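MGS-MChE2 (Uncultured bacterium, PDB 5JD6) is an alpha/beta hydrolase that probably works as a serine esterase, hydrolysing ester bonds. Local coordinates at residues N84-L98 with I107-L119. Sequence-based numbering, arbitrary orientation.
Sequences NVILLGNSLGGHIAL and IVQALVITGSSGL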
loop_
_atom_site.group_PDB
_atom_site.type_symbol
_atom_site.label_atom_id
_atom_site.label_comp_id
_atom_site.label_asym_id
_atom_site.label_seq_id
_atom_site.Cartn_x
_atom_site.Cartn_y
_atom_site.Cartn_z
ATOM N N ASN A 84 9.785 -13.190 -4.804
ATOM C CA ASN A 84 8.401 -12.858 -4.496
ATOM C C ASN A 84 8.296 -12.143 -3.153
ATOM O O ASN A 84 9.076 -12.406 -2.237
ATOM C CB ASN A 84 7.530 -14.117 -4.493
ATOM C CG ASN A 84 7.874 -15.062 -3.358
ATOM O OD1 ASN A 84 9.027 -15.157 -2.940
ATOM N ND2 ASN A 84 6.868 -15.767 -2.852
ATOM N N VAL A 85 7.338 -11.229 -3.044
ATOM C CA VAL A 85 7.114 -10.497 -1.803
ATOM C C VAL A 85 5.634 -10.428 -1.456
ATOM O O VAL A 85 4.777 -10.818 -2.249
ATOM C CB VAL A 85 7.659 -9.054 -1.878
ATOM C CG1 VAL A 85 9.175 -9.052 -1.981
ATOM C CG2 VAL A 85 7.028 -8.307 -3.046
ATOM N N ILE A 86 5.342 -9.928 -0.261
ATOM C CA ILE A 86 3.975 -9.628 0.130
ATOM C C ILE A 86 3.771 -8.118 0.106
ATOM O O ILE A 86 4.493 -7.378 0.775
ATOM C CB ILE A 86 3.643 -10.180 1.530
ATOM C CG1 ILE A 86 3.717 -11.707 1.526
ATOM C CG2 ILE A 86 2.265 -9.717 1.971
ATOM C CD1 ILE A 86 3.404 -12.340 2.865
ATOM N N LEU A 87 2.798 -7.664 -0.678
ATOM C CA LEU A 87 2.520 -6.236 -0.799
ATOM C C LEU A 87 1.382 -5.790 0.112
ATOM O O LEU A 87 0.279 -6.341 0.071
ATOM C CB LEU A 87 2.185 -5.872 -2.246
ATOM C CG LEU A 87 3.322 -5.943 -3.264
ATOM C CD1 LEU A 87 2.858 -5.392 -4.602
ATOM C CD2 LEU A 87 4.544 -5.189 -2.764
ATOM N N LEU A 88 1.664 -4.782 0.930
ATOM C CA LEU A 88 0.663 -4.175 1.795
ATOM C C LEU A 88 0.518 -2.704 1.425
ATOM O O LEU A 88 1.492 -1.951 1.453
ATOM C CB LEU A 88 1.052 -4.343 3.267
ATOM C CG LEU A 88 0.258 -3.601 4.346
ATOM C CD1 LEU A 88 -1.240 -3.775 4.163
ATOM C CD2 LEU A 88 0.684 -4.082 5.724
ATOM N N GLY A 89 -0.696 -2.297 1.067
ATOM C CA GLY A 89 -0.918 -0.948 0.583
ATOM C C GLY A 89 -2.098 -0.226 1.202
ATOM O O GLY A 89 -3.135 -0.826 1.486
ATOM N N ASN A 90 -1.931 1.077 1.404
ATOM C CA ASN A 90 -2.983 1.936 1.934
ATOM C C ASN A 90 -3.144 3.192 1.086
ATOM O O ASN A 90 -2.157 3.735 0.588
ATOM C CB ASN A 90 -2.677 2.315 3.383
ATOM C CG ASN A 90 -3.522 3.473 3.877
ATOM O OD1 ASN A 90 -3.032 4.592 4.026
ATOM N ND2 ASN A 90 -4.799 3.211 4.130
ATOM N N SER A 91 -4.386 3.644 0.928
ATOM C CA SER A 91 -4.697 4.830 0.132
ATOM C C SER A 91 -4.136 4.707 -1.279
ATOM O O SER A 91 -4.443 3.755 -1.998
ATOM C CB SER A 91 -4.159 6.093 0.811
ATOM O OG SER A 91 -4.730 6.266 2.097
ATOM N N LEU A 92 -3.307 5.670 -1.671
ATOM C CA LEU A 92 -2.655 5.623 -2.973
ATOM C C LEU A 92 -1.702 4.433 -3.051
ATOM O O LEU A 92 -1.530 3.835 -4.111
ATOM C CB LEU A 92 -1.899 6.925 -3.250
ATOM C CG LEU A 92 -1.086 6.955 -4.548
ATOM C CD1 LEU A 92 -1.996 6.784 -5.756
ATOM C CD2 LEU A 92 -0.270 8.234 -4.656
ATOM N N GLY A 93 -1.093 4.093 -1.917
ATOM C CA GLY A 93 -0.170 2.974 -1.845
ATOM C C GLY A 93 -0.808 1.665 -2.263
ATOM O O GLY A 93 -0.185 0.845 -2.938
ATOM N N GLY A 94 -2.061 1.471 -1.862
ATOM C CA GLY A 94 -2.809 0.290 -2.254
ATOM C C GLY A 94 -3.011 0.238 -3.755
ATOM O O GLY A 94 -2.967 -0.832 -4.362
ATOM N N HIS A 95 -3.228 1.405 -4.353
ATOM C CA HIS A 95 -3.402 1.508 -5.798
ATOM C C HIS A 95 -2.102 1.153 -6.514
ATOM O O HIS A 95 -2.115 0.448 -7.526
ATOM C CB HIS A 95 -3.863 2.916 -6.181
ATOM C CG HIS A 95 -4.397 3.019 -7.575
ATOM N ND1 HIS A 95 -4.907 4.193 -8.089
ATOM C CD2 HIS A 95 -4.506 2.099 -8.562
ATOM C CE1 HIS A 95 -5.306 3.989 -9.333
ATOM N NE2 HIS A 95 -5.072 2.728 -9.643
ATOM N N ILE A 96 -0.982 1.639 -5.983
ATOM C CA ILE A 96 0.332 1.301 -6.519
ATOM C C ILE A 96 0.566 -0.201 -6.431
ATOM O O ILE A 96 1.055 -0.822 -7.375
ATOM C CB ILE A 96 1.471 2.022 -5.769
ATOM C CG1 ILE A 96 1.187 3.519 -5.650
ATOM C CG2 ILE A 96 2.804 1.774 -6.461
ATOM C CD1 ILE A 96 1.058 4.224 -6.973
ATOM N N ALA A 97 0.213 -0.773 -5.283
ATOM C CA ALA A 97 0.369 -2.202 -5.046
ATOM C C ALA A 97 -0.483 -3.015 -6.016
ATOM O O ALA A 97 -0.016 -4.000 -6.586
ATOM C CB ALA A 97 0.008 -2.542 -3.609
ATOM N N LEU A 98 -1.731 -2.590 -6.196
ATOM C CA LEU A 98 -2.643 -3.239 -7.133
ATOM C C LEU A 98 -2.082 -3.249 -8.549
ATOM O O LEU A 98 -2.044 -4.292 -9.202
ATOM C CB LEU A 98 -4.005 -2.542 -7.122
ATOM C CG LEU A 98 -5.003 -3.013 -6.065
ATOM C CD1 LEU A 98 -5.958 -1.892 -5.698
ATOM C CD2 LEU A 98 -5.771 -4.229 -6.563
ATOM N N ILE A 107 5.960 -11.600 -9.147
ATOM C CA ILE A 107 6.826 -11.070 -8.102
ATOM C C ILE A 107 6.051 -10.867 -6.799
ATOM O O ILE A 107 6.630 -10.541 -5.761
ATOM C CB ILE A 107 7.483 -9.738 -8.543
ATOM C CG1 ILE A 107 8.913 -9.639 -8.012
ATOM C CG2 ILE A 107 6.632 -8.533 -8.138
ATOM C CD1 ILE A 107 9.859 -10.649 -8.626
ATOM N N VAL A 108 4.739 -11.080 -6.854
ATOM C CA VAL A 108 3.880 -10.872 -5.692
ATOM C C VAL A 108 3.268 -12.171 -5.172
ATOM O O VAL A 108 2.472 -12.811 -5.857
ATOM C CB VAL A 108 2.744 -9.888 -6.009
ATOM C CG1 VAL A 108 1.856 -9.695 -4.790
ATOM C CG2 VAL A 108 3.314 -8.559 -6.480
ATOM N N GLN A 109 3.636 -12.549 -3.952
ATOM C CA GLN A 109 3.105 -13.757 -3.329
ATOM C C GLN A 109 1.677 -13.541 -2.840
ATOM O O GLN A 109 0.819 -14.412 -2.987
ATOM C CB GLN A 109 3.997 -14.198 -2.165
ATOM C CG GLN A 109 3.521 -15.464 -1.468
ATOM C CD GLN A 109 4.450 -15.906 -0.356
ATOM O OE1 GLN A 109 5.326 -15.155 0.076
ATOM N NE2 GLN A 109 4.265 -17.134 0.115
ATOM N N ALA A 110 1.430 -12.373 -2.255
ATOM C CA ALA A 110 0.102 -12.019 -1.771
ATOM C C ALA A 110 -0.072 -10.507 -1.747
ATOM O O ALA A 110 0.906 -9.760 -1.693
ATOM C CB ALA A 110 -0.138 -12.604 -0.388
ATOM N N LEU A 111 -1.323 -10.063 -1.782
ATOM C CA LEU A 111 -1.635 -8.641 -1.797
ATOM C C LEU A 111 -2.568 -8.276 -0.649
ATOM O O LEU A 111 -3.669 -8.811 -0.544
ATOM C CB LEU A 111 -2.268 -8.253 -3.135
ATOM C CG LEU A 111 -2.805 -6.828 -3.276
ATOM C CD1 LEU A 111 -1.693 -5.811 -3.079
ATOM C CD2 LEU A 111 -3.471 -6.648 -4.631
ATOM N N VAL A 112 -2.125 -7.370 0.216
ATOM C CA VAL A 112 -2.960 -6.916 1.321
ATOM C C VAL A 112 -3.399 -5.474 1.094
ATOM O O VAL A 112 -2.571 -4.584 0.894
ATOM C CB VAL A 112 -2.234 -7.028 2.672
ATOM C CG1 VAL A 112 -3.204 -6.767 3.815
ATOM C CG2 VAL A 112 -1.589 -8.398 2.814
ATOM N N ILE A 113 -4.708 -5.255 1.123
ATOM C CA ILE A 113 -5.281 -3.956 0.796
ATOM C C ILE A 113 -6.148 -3.433 1.930
ATOM O O ILE A 113 -6.920 -4.182 2.535
ATOM C CB ILE A 113 -6.112 -4.034 -0.496
ATOM C CG1 ILE A 113 -5.191 -4.191 -1.699
ATOM C CG2 ILE A 113 -6.982 -2.800 -0.674
ATOM C CD1 ILE A 113 -5.931 -4.527 -2.958
ATOM N N THR A 114 -6.009 -2.145 2.219
ATOM C CA THR A 114 -6.792 -1.516 3.269
ATOM C C THR A 114 -6.961 -0.017 3.043
ATOM O O THR A 114 -5.981 0.720 2.942
ATOM C CB THR A 114 -6.162 -1.776 4.659
ATOM O OG1 THR A 114 -6.764 -0.916 5.636
ATOM C CG2 THR A 114 -4.656 -1.586 4.633
ATOM N N GLY A 115 -8.217 0.418 2.958
ATOM C CA GLY A 115 -8.546 1.805 2.685
ATOM C C GLY A 115 -7.789 2.356 1.493
ATOM O O GLY A 115 -7.151 3.402 1.588
ATOM N N SER A 116 -7.843 1.649 0.371
ATOM C CA SER A 116 -7.050 2.036 -0.789
ATOM C C SER A 116 -7.911 2.557 -1.930
ATOM O O SER A 116 -9.078 2.189 -2.064
ATOM C CB SER A 116 -6.207 0.857 -1.278
ATOM O OG SER A 116 -6.952 0.021 -2.144
ATOM N N SER A 117 -7.319 3.417 -2.752
ATOM C CA SER A 117 -7.986 3.930 -3.939
ATOM C C SER A 117 -7.799 2.966 -5.105
ATOM O O SER A 117 -7.240 1.881 -4.939
ATOM C CB SER A 117 -7.452 5.316 -4.299
ATOM O OG SER A 117 -6.037 5.311 -4.367
ATOM N N GLY A 118 -8.266 3.365 -6.282
ATOM C CA GLY A 118 -8.189 2.514 -7.455
ATOM C C GLY A 118 -9.561 2.106 -7.950
ATOM O O GLY A 118 -9.683 1.335 -8.901
ATOM N N LEU A 119 -10.597 2.624 -7.294
ATOM C CA LEU A 119 -11.979 2.384 -7.702
ATOM C C LEU A 119 -12.830 3.634 -7.501
ATOM O O LEU A 119 -12.961 4.458 -8.405
ATOM C CB LEU A 119 -12.579 1.211 -6.923
ATOM C CG LEU A 119 -12.236 -0.195 -7.417
ATOM C CD1 LEU A 119 -12.930 -1.248 -6.567
ATOM C CD2 LEU A 119 -12.620 -0.350 -8.878
#
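L87 lies opposite L111 on parallel neighbouring strands, and V112 N, one residue on, reaches L87 O over 2.6 Å in an almost straight bond. L87 N to A110 O and G89 N to V112 O continue the ladder, with a beta bulge between V85 and I86. Packing is tight under helix 92-103. There L98, crossing I113 at about a right angle, lays its CG 3.6 Å from I113 CD1, while L111, its CG anti to the backbone N (chi1 173°), brings CD1 to 3.7 Å from A97 CB. On the other face L88 CD1 touches V112 CG1, and helix 238-252 closes over I86 and V112. G94 CA comes within 3.6 Å of S116 CB, where a side chain on G94 would collide. G118 CA rides over the centre of the H95 ring, a CH-pi contact, while H95 NE2 is hydrogen-bonded to H182 O. Looser is the partly exposed start, where the amides of N84 and Q109 lie close without hydrogen-bonding. At the far end N90 ND2 donates to T114 O (3.0 Å) and N90 OD1 receives S91 OG; an alanine here would probably leave T114 O without this donor and S91 OG freer to turn. Strand, sharp turn at S91 (phi 55°) and helix have the form of the GxSxG nucleophile elbow of alpha/beta hydrolases, with S91 the probable nucleophile, in a beta-alpha-beta unit.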